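Local coordinates for Non-structural protein 3 (PDB 6LN0) that probably cleaves the viral replicase polyprotein with a papain-like peptidase module, beside a macro domain likely to recognise ADP-ribose, at residues E215-Q220 against Q229-Y234; L250-Q255 against F261-V266; A273-F276 against I280-L283. One frame throughout, in Å; residues are numbered along the deposited sequence.

Contact 1. Residues E215-Q220 against Q229-Y234; sequences EEVQNQ and QQYCVY
Apolar packing joins the two helices through one ring: Y231, rooted on helix 228-237, reaches across to V217 and Q220 on successive turns of helix 215-223. The methyl CG1 of V217 comes up beside the phenol, 3.9 Å from Y231 CE2 and 4.1 Å from Y231 CD2, approaching the ring obliquely. On the same side of the ring plane, but at its hydroxyl end, the aliphatic start of Q220 does the touching, its CB lying 3.4 Å from Y231 OH and 3.9 Å from Y231 CZ. The ring can span the gap because CG of Y231 stands anti to its own backbone N (chi1 -170°), carrying the phenol outward where the CA atoms of Q220 and Y231 are still 8.5 Å apart. V217 and Y231 are buried, whereas Q220 is partly exposed at the border.

The two helices are consecutive. They follow strand 209-212 of a small mixed sheet, consistent with the ubiquitin-like domain that precedes the peptidase in coronaviruses, and probably open the helical thumb. C232 and Q229 lean back on F195 of that sheet, while Y234 packs on helix 293-302 at A297 and W298.

Polar pairing between the two segments is absent. Q220 NE2 stays 3.9 Å from Y231 OH, too far for a bond, and its amide plane stands 84° from the ring, nearly perpendicular. On helix 228-237 a polar link runs outward instead, from Q230 NE2 to N304 OD1.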
loop_
_atom_site.group_PDB
_atom_site.type_symbol
_atom_site.label_atom_id
_atom_site.label_comp_id
_atom_site.label_asym_id
_atom_site.label_seq_id
_atom_site.Cartn_x
_atom_site.Cartn_y
_atom_site.Cartn_z
ATOM N N GLU A 215 -0.150 9.823 6.533
ATOM C CA GLU A 215 -1.154 10.243 7.501
ATOM C C GLU A 215 -2.174 11.179 6.871
ATOM O O GLU A 215 -3.298 11.281 7.371
ATOM C CB GLU A 215 -0.491 10.893 8.730
ATOM C CG GLU A 215 -0.143 9.886 9.855
ATOM C CD GLU A 215 -1.249 9.727 10.921
ATOM O OE1 GLU A 215 -1.494 8.586 11.386
ATOM O OE2 GLU A 215 -1.869 10.746 11.305
ATOM N N GLU A 216 -1.806 11.839 5.771
ATOM C CA GLU A 216 -2.784 12.576 4.980
ATOM C C GLU A 216 -3.811 11.635 4.345
ATOM O O GLU A 216 -5.003 11.968 4.261
ATOM C CB GLU A 216 -2.063 13.390 3.914
ATOM C CG GLU A 216 -2.883 14.544 3.377
ATOM C CD GLU A 216 -2.293 15.132 2.100
ATOM O OE1 GLU A 216 -1.952 14.351 1.176
ATOM O OE2 GLU A 216 -2.164 16.377 2.026
ATOM N N VAL A 217 -3.367 10.455 3.892
ATOM C CA VAL A 217 -4.309 9.454 3.404
ATOM C C VAL A 217 -5.261 9.032 4.518
ATOM O O VAL A 217 -6.480 8.988 4.327
ATOM C CB VAL A 217 -3.571 8.241 2.815
ATOM C CG1 VAL A 217 -4.571 7.110 2.544
ATOM C CG2 VAL A 217 -2.803 8.629 1.541
ATOM N N GLN A 218 -4.724 8.714 5.702
ATOM C CA GLN A 218 -5.605 8.279 6.774
ATOM C C GLN A 218 -6.616 9.358 7.102
ATOM O O GLN A 218 -7.801 9.066 7.276
ATOM C CB GLN A 218 -4.817 7.892 8.016
ATOM C CG GLN A 218 -4.329 6.468 7.971
ATOM C CD GLN A 218 -2.885 6.350 8.410
ATOM O OE1 GLN A 218 -2.145 7.345 8.452
ATOM N NE2 GLN A 218 -2.458 5.126 8.717
ATOM N N ASN A 219 -6.194 10.621 7.112
ATOM C CA ASN A 219 -7.148 11.666 7.473
ATOM C C ASN A 219 -8.219 11.841 6.401
ATOM O O ASN A 219 -9.380 12.126 6.728
ATOM C CB ASN A 219 -6.433 12.984 7.745
ATOM C CG ASN A 219 -5.682 12.965 9.071
ATOM O OD1 ASN A 219 -6.018 13.721 9.978
ATOM N ND2 ASN A 219 -4.681 12.086 9.197
ATOM N N GLN A 220 -7.853 11.659 5.125
ATOM C CA GLN A 220 -8.810 11.795 4.030
ATOM C C GLN A 220 -9.875 10.701 4.097
ATOM O O GLN A 220 -11.074 10.989 4.040
ATOM C CB GLN A 220 -8.085 11.764 2.683
ATOM C CG GLN A 220 -7.428 13.083 2.267
ATOM C CD GLN A 220 -8.413 14.068 1.665
ATOM O OE1 GLN A 220 -8.955 14.922 2.366
ATOM N NE2 GLN A 220 -8.663 13.948 0.358
ATOM N N GLN A 229 -9.773 -0.102 2.340
ATOM C CA GLN A 229 -10.366 -0.804 1.209
ATOM C C GLN A 229 -11.331 0.115 0.470
ATOM O O GLN A 229 -11.221 0.319 -0.746
ATOM C CB GLN A 229 -11.108 -2.057 1.683
ATOM C CG GLN A 229 -10.233 -3.204 2.109
ATOM C CD GLN A 229 -9.967 -3.222 3.610
ATOM O OE1 GLN A 229 -9.643 -2.187 4.219
ATOM N NE2 GLN A 229 -10.102 -4.401 4.217
ATOM N N GLN A 230 -12.271 0.705 1.210
ATOM C CA GLN A 230 -13.222 1.612 0.600
ATOM C C GLN A 230 -12.516 2.806 -0.014
ATOM O O GLN A 230 -12.897 3.275 -1.091
ATOM C CB GLN A 230 -14.249 2.061 1.633
ATOM C CG GLN A 230 -14.994 0.913 2.261
ATOM C CD GLN A 230 -16.003 1.383 3.274
ATOM O OE1 GLN A 230 -15.642 1.979 4.288
ATOM N NE2 GLN A 230 -17.285 1.135 3.000
ATOM N N TYR A 231 -11.483 3.312 0.649
ATOM C CA TYR A 231 -10.853 4.521 0.145
ATOM C C TYR A 231 -10.190 4.259 -1.201
ATOM O O TYR A 231 -10.248 5.095 -2.105
ATOM C CB TYR A 231 -9.840 5.052 1.162
ATOM C CG TYR A 231 -9.329 6.417 0.809
ATOM C CD1 TYR A 231 -10.173 7.508 0.809
ATOM C CD2 TYR A 231 -8.018 6.604 0.431
ATOM C CE1 TYR A 231 -9.712 8.751 0.457
ATOM C CE2 TYR A 231 -7.550 7.844 0.080
ATOM C CZ TYR A 231 -8.381 8.909 0.105
ATOM O OH TYR A 231 -7.891 10.143 -0.250
ATOM N N CYS A 232 -9.570 3.090 -1.353
ATOM C CA CYS A 232 -8.987 2.710 -2.631
ATOM C C CYS A 232 -10.048 2.657 -3.704
ATOM O O CYS A 232 -9.878 3.240 -4.790
ATOM C CB CYS A 232 -8.312 1.346 -2.508
ATOM S SG CYS A 232 -6.714 1.380 -1.753
ATOM N N VAL A 233 -11.155 1.957 -3.412
ATOM C CA VAL A 233 -12.263 1.917 -4.346
ATOM C C VAL A 233 -12.682 3.333 -4.711
ATOM O O VAL A 233 -12.924 3.657 -5.885
ATOM C CB VAL A 233 -13.435 1.124 -3.745
ATOM C CG1 VAL A 233 -14.683 1.258 -4.632
ATOM C CG2 VAL A 233 -13.051 -0.352 -3.496
ATOM N N TYR A 234 -12.711 4.212 -3.715
ATOM C CA TYR A 234 -13.117 5.589 -3.959
ATOM C C TYR A 234 -12.173 6.273 -4.934
ATOM O O TYR A 234 -12.610 6.898 -5.906
ATOM C CB TYR A 234 -13.171 6.354 -2.640
ATOM C CG TYR A 234 -13.173 7.847 -2.811
ATOM C CD1 TYR A 234 -14.322 8.490 -3.253
ATOM C CD2 TYR A 234 -12.035 8.630 -2.514
ATOM C CE1 TYR A 234 -14.369 9.869 -3.410
ATOM C CE2 TYR A 234 -12.073 10.044 -2.673
ATOM C CZ TYR A 234 -13.269 10.640 -3.135
ATOM O OH TYR A 234 -13.411 11.998 -3.329
#

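Contact 2. Residues L250-Q255 against F261-V266; sequences LMHLKQ and FVSAGV
L253 and S263 bring the backbones to a CA separation of 5.3 Å, where strand 250-253 runs almost antiparallel (168°) to helix segment 261-266 with the axes 7.8 Å apart. The main touching point on the helix is S263 CB, which lies 3.6 Å from L253 O and 4.0 Å from L253 CB. H252 comes to the same carbon, its ring placing CE1 3.8 Å from S263 CB at a slant. The imidazole is tied one turn further along the helix, where ND1 of H252 accepts a hydrogen bond from N267 ND2. A chi1 of 47° sets S263 OG between its backbone N and carbonyl carbon, and the hydroxyl is bonded to C260 O rather than to the strand. Beside this pair, L253 CD2 meets V262 CG1 at 3.9 Å, the two branched chains crossing at a slant. V262 also puts CG2 over the centre of the F261 ring, whose edge-to-face partner is Y300. The hairpin of strands 244-247 and 250-253 thus lies along a buried helix that opens with C260, an arrangement consistent with the papain-like fold, in which the nucleophilic cysteine heads the central helix.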
loop_
_atom_site.group_PDB
_atom_site.type_symbol
_atom_site.label_atom_id
_atom_site.label_comp_id
_atom_site.label_asym_id
_atom_site.label_seq_id
_atom_site.Cartn_x
_atom_site.Cartn_y
_atom_site.Cartn_z
ATOM N N LEU A 250 -34.149 19.000 -10.820
ATOM C CA LEU A 250 -33.007 18.426 -10.120
ATOM C C LEU A 250 -31.902 18.038 -11.101
ATOM O O LEU A 250 -32.163 17.732 -12.269
ATOM C CB LEU A 250 -33.430 17.199 -9.304
ATOM C CG LEU A 250 -34.201 16.086 -10.000
ATOM C CD1 LEU A 250 -33.247 15.157 -10.725
ATOM C CD2 LEU A 250 -35.004 15.306 -8.979
ATOM N N MET A 251 -30.662 18.019 -10.613
ATOM C CA MET A 251 -29.533 17.527 -11.409
ATOM C C MET A 251 -29.533 15.998 -11.365
ATOM O O MET A 251 -29.357 15.401 -10.301
ATOM C CB MET A 251 -28.223 18.119 -10.896
ATOM C CG MET A 251 -27.010 17.789 -11.765
ATOM S SD MET A 251 -26.915 18.707 -13.328
ATOM C CE MET A 251 -26.248 20.269 -12.779
ATOM N N HIS A 252 -29.767 15.366 -12.509
ATOM C CA HIS A 252 -29.971 13.928 -12.612
ATOM C C HIS A 252 -28.711 13.242 -13.115
ATOM O O HIS A 252 -27.962 13.790 -13.927
ATOM C CB HIS A 252 -31.123 13.605 -13.571
ATOM C CG HIS A 252 -31.285 12.142 -13.861
ATOM N ND1 HIS A 252 -31.780 11.249 -12.934
ATOM C CD2 HIS A 252 -31.029 11.415 -14.975
ATOM C CE1 HIS A 252 -31.814 10.036 -13.458
ATOM N NE2 HIS A 252 -31.359 10.107 -14.696
ATOM N N LEU A 253 -28.507 12.015 -12.667
ATOM C CA LEU A 253 -27.340 11.245 -13.064
ATOM C C LEU A 253 -27.784 10.281 -14.151
ATOM O O LEU A 253 -28.452 9.285 -13.858
ATOM C CB LEU A 253 -26.726 10.511 -11.875
ATOM C CG LEU A 253 -25.492 9.653 -12.161
ATOM C CD1 LEU A 253 -24.245 10.506 -12.313
ATOM C CD2 LEU A 253 -25.290 8.630 -11.075
ATOM N N LYS A 254 -27.383 10.577 -15.395
ATOM C CA LYS A 254 -27.805 9.815 -16.571
ATOM C C LYS A 254 -27.572 8.323 -16.371
ATOM O O LYS A 254 -26.527 7.902 -15.870
ATOM C CB LYS A 254 -27.051 10.311 -17.818
ATOM C CG LYS A 254 -27.405 9.583 -19.129
ATOM C CD LYS A 254 -26.938 10.351 -20.391
ATOM C CE LYS A 254 -27.874 11.517 -20.756
ATOM N NZ LYS A 254 -27.676 12.073 -22.139
ATOM N N GLN A 255 -28.570 7.527 -16.753
ATOM C CA GLN A 255 -28.519 6.084 -16.540
ATOM C C GLN A 255 -27.322 5.475 -17.271
ATOM O O GLN A 255 -27.034 5.811 -18.426
ATOM C CB GLN A 255 -29.839 5.454 -17.007
ATOM C CG GLN A 255 -29.844 3.940 -17.181
ATOM C CD GLN A 255 -29.592 3.185 -15.886
ATOM O OE1 GLN A 255 -30.330 3.337 -14.908
ATOM N NE2 GLN A 255 -28.539 2.348 -15.876
ATOM N N PHE A 261 -29.610 2.798 -8.855
ATOM C CA PHE A 261 -29.655 2.876 -7.398
ATOM C C PHE A 261 -28.984 4.133 -6.855
ATOM O O PHE A 261 -29.337 4.584 -5.760
ATOM C CB PHE A 261 -29.031 1.625 -6.759
ATOM C CG PHE A 261 -27.518 1.626 -6.702
ATOM C CD1 PHE A 261 -26.759 1.429 -7.842
ATOM C CD2 PHE A 261 -26.865 1.776 -5.492
ATOM C CE1 PHE A 261 -25.353 1.407 -7.764
ATOM C CE2 PHE A 261 -25.481 1.758 -5.402
ATOM C CZ PHE A 261 -24.724 1.575 -6.545
ATOM N N VAL A 262 -28.069 4.737 -7.605
ATOM C CA VAL A 262 -27.432 5.960 -7.135
ATOM C C VAL A 262 -28.276 7.172 -7.490
ATOM O O VAL A 262 -28.597 7.997 -6.625
ATOM C CB VAL A 262 -26.005 6.084 -7.706
ATOM C CG1 VAL A 262 -25.418 7.420 -7.355
ATOM C CG2 VAL A 262 -25.142 4.962 -7.198
ATOM N N SER A 263 -28.642 7.302 -8.769
ATOM C CA SER A 263 -29.509 8.403 -9.196
ATOM C C SER A 263 -30.813 8.434 -8.404
ATOM O O SER A 263 -31.280 9.508 -8.022
ATOM C CB SER A 263 -29.806 8.308 -10.699
ATOM O OG SER A 263 -30.175 6.984 -11.061
ATOM N N ALA A 264 -31.420 7.283 -8.144
ATOM C CA ALA A 264 -32.668 7.310 -7.382
ATOM C C ALA A 264 -32.429 7.841 -5.962
ATOM O O ALA A 264 -33.217 8.646 -5.438
ATOM C CB ALA A 264 -33.303 5.921 -7.355
ATOM N N GLY A 265 -31.323 7.435 -5.337
ATOM C CA GLY A 265 -31.041 7.913 -3.991
ATOM C C GLY A 265 -30.740 9.399 -3.952
ATOM O O GLY A 265 -31.299 10.134 -3.134
ATOM N N VAL A 266 -29.850 9.862 -4.842
ATOM C CA VAL A 266 -29.531 11.287 -4.946
ATOM C C VAL A 266 -30.738 12.123 -5.346
ATOM O O VAL A 266 -30.829 13.305 -4.983
ATOM C CB VAL A 266 -28.370 11.491 -5.937
ATOM C CG1 VAL A 266 -27.932 12.954 -5.945
ATOM C CG2 VAL A 266 -27.211 10.573 -5.557
#

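Contact 3. Residues A273-F276 against I280-L283; sequences AYQF and IDAL
F276 turns one face of its ring to I280, whose CG2 methyl overlaps it in a CH-pi contact. The methyl is 4.0 Å from the centroid of the F276 ring and 23° off the ring normal, displaced toward the rim, and its nearest ring atom is F276 CD1, 3.7 Å from I280 CG2. I280 divides its branches between two tasks. CG2 stands anti to the backbone N and faces the phenylalanine, while the CG1 arm, anti to the carbonyl carbon (chi1 -59°), leads away from the loop; I280 also touches W298 and L224.

The base of the phenylalanine is packed as closely as its ring. F276 CB sits 3.5 Å from D281 N, against the backbone of the first turn of helix 278-287. From F276 CB to D281 CB the distance is 3.8 Å. D281 CB also comes within 3.7 Å of F276 O, at a point where the CA atoms of F276 and D281 are only 4.9 Å from each other. The carboxylate of D281 is not paired with Q275, whose NE2 remains 4.3 Å from D281 OD2; its charge has a long, weak ion pair with R285, one turn further along the helix.

Further partners of F276 include two aromatic rings: it stacks with F269 of helix 260-270 and meets Y284 of helix 278-287 edge to face, with L320 of helix 313-322 touching it too. The loop that carries it is tied to D325 through Q275 N. Segment 273-276 therefore bridges helices 260-270 and 278-287 as it passes helix 313-322, while I280 and L283 rest on helix 293-302, and Y274 OH makes a weak bond to G376 O at the start of strand 376-383.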
loop_
_atom_site.group_PDB
_atom_site.type_symbol
_atom_site.label_atom_id
_atom_site.label_comp_id
_atom_site.label_asym_id
_atom_site.label_seq_id
_atom_site.Cartn_x
_atom_site.Cartn_y
_atom_site.Cartn_z
ATOM N N ALA A 273 -34.868 18.591 2.540
ATOM C CA ALA A 273 -34.366 19.882 2.973
ATOM C C ALA A 273 -33.055 19.760 3.727
ATOM O O ALA A 273 -32.622 20.731 4.354
ATOM C CB ALA A 273 -35.413 20.585 3.835
ATOM N N TYR A 274 -32.409 18.598 3.674
ATOM C CA TYR A 274 -31.239 18.318 4.492
ATOM C C TYR A 274 -30.006 19.006 3.919
ATOM O O TYR A 274 -29.941 19.313 2.729
ATOM C CB TYR A 274 -30.998 16.811 4.575
ATOM C CG TYR A 274 -32.133 16.006 5.173
ATOM C CD1 TYR A 274 -32.813 16.449 6.302
ATOM C CD2 TYR A 274 -32.518 14.799 4.607
ATOM C CE1 TYR A 274 -33.844 15.707 6.844
ATOM C CE2 TYR A 274 -33.540 14.052 5.130
ATOM C CZ TYR A 274 -34.207 14.502 6.257
ATOM O OH TYR A 274 -35.238 13.748 6.800
ATOM N N GLN A 275 -29.016 19.242 4.784
ATOM C CA GLN A 275 -27.738 19.818 4.376
ATOM C C GLN A 275 -26.589 18.919 4.828
ATOM O O GLN A 275 -26.436 18.657 6.023
ATOM C CB GLN A 275 -27.547 21.234 4.933
ATOM C CG GLN A 275 -26.089 21.698 4.771
ATOM C CD GLN A 275 -25.880 23.181 5.008
ATOM O OE1 GLN A 275 -26.597 23.812 5.787
ATOM N NE2 GLN A 275 -24.874 23.745 4.341
ATOM N N PHE A 276 -25.777 18.471 3.878
ATOM C CA PHE A 276 -24.637 17.610 4.171
ATOM C C PHE A 276 -23.639 18.283 5.116
ATOM O O PHE A 276 -23.426 19.494 5.071
ATOM C CB PHE A 276 -23.907 17.263 2.876
ATOM C CG PHE A 276 -24.621 16.272 2.017
ATOM C CD1 PHE A 276 -24.916 15.003 2.495
ATOM C CD2 PHE A 276 -24.947 16.593 0.697
ATOM C CE1 PHE A 276 -25.551 14.079 1.683
ATOM C CE2 PHE A 276 -25.581 15.679 -0.124
ATOM C CZ PHE A 276 -25.890 14.417 0.366
ATOM N N ILE A 280 -18.811 16.459 3.008
ATOM C CA ILE A 280 -19.620 15.832 1.970
ATOM C C ILE A 280 -20.322 16.896 1.128
ATOM O O ILE A 280 -20.496 16.708 -0.079
ATOM C CB ILE A 280 -20.624 14.815 2.570
ATOM C CG1 ILE A 280 -19.905 13.709 3.358
ATOM C CG2 ILE A 280 -21.491 14.156 1.491
ATOM C CD1 ILE A 280 -18.627 13.098 2.644
ATOM N N ASP A 281 -20.687 18.036 1.723
ATOM C CA ASP A 281 -21.305 19.104 0.940
ATOM C C ASP A 281 -20.348 19.609 -0.130
ATOM O O ASP A 281 -20.788 20.093 -1.183
ATOM C CB ASP A 281 -21.753 20.245 1.867
ATOM C CG ASP A 281 -22.682 21.250 1.173
ATOM O OD1 ASP A 281 -23.778 20.862 0.739
ATOM O OD2 ASP A 281 -22.320 22.441 1.072
ATOM N N ALA A 282 -19.037 19.464 0.110
ATOM C CA ALA A 282 -18.035 19.817 -0.893
ATOM C C ALA A 282 -18.105 18.902 -2.110
ATOM O O ALA A 282 -17.948 19.365 -3.245
ATOM C CB ALA A 282 -16.627 19.780 -0.279
ATOM N N LEU A 283 -18.286 17.593 -1.904
ATOM C CA LEU A 283 -18.472 16.728 -3.063
ATOM C C LEU A 283 -19.792 17.055 -3.746
ATOM O O LEU A 283 -19.878 17.098 -4.981
ATOM C CB LEU A 283 -18.425 15.256 -2.650
ATOM C CG LEU A 283 -17.285 14.790 -1.722
ATOM C CD1 LEU A 283 -17.264 13.282 -1.631
ATOM C CD2 LEU A 283 -15.929 15.316 -2.177
#

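The three contacts come in series along the chain, all within the papain-like peptidase range. Contact 1 pairs helices 215-223 and 228-237 next to the small mixed sheet, probably ubiquitin-like; contacts 2 and 3 lie further along, on helices 260-270 and 278-287, their centres about 15 Å apart. The centre of contact 1 is about 25 Å from that of contact 2 and 20 Å from that of contact 3. Helix 293-302 nevertheless links the region, receiving Y234 from contact 1 and I280 and L283 from contact 3. The contacts thus run from the helices after the small sheet to the consecutive helices 260-270 and 278-287.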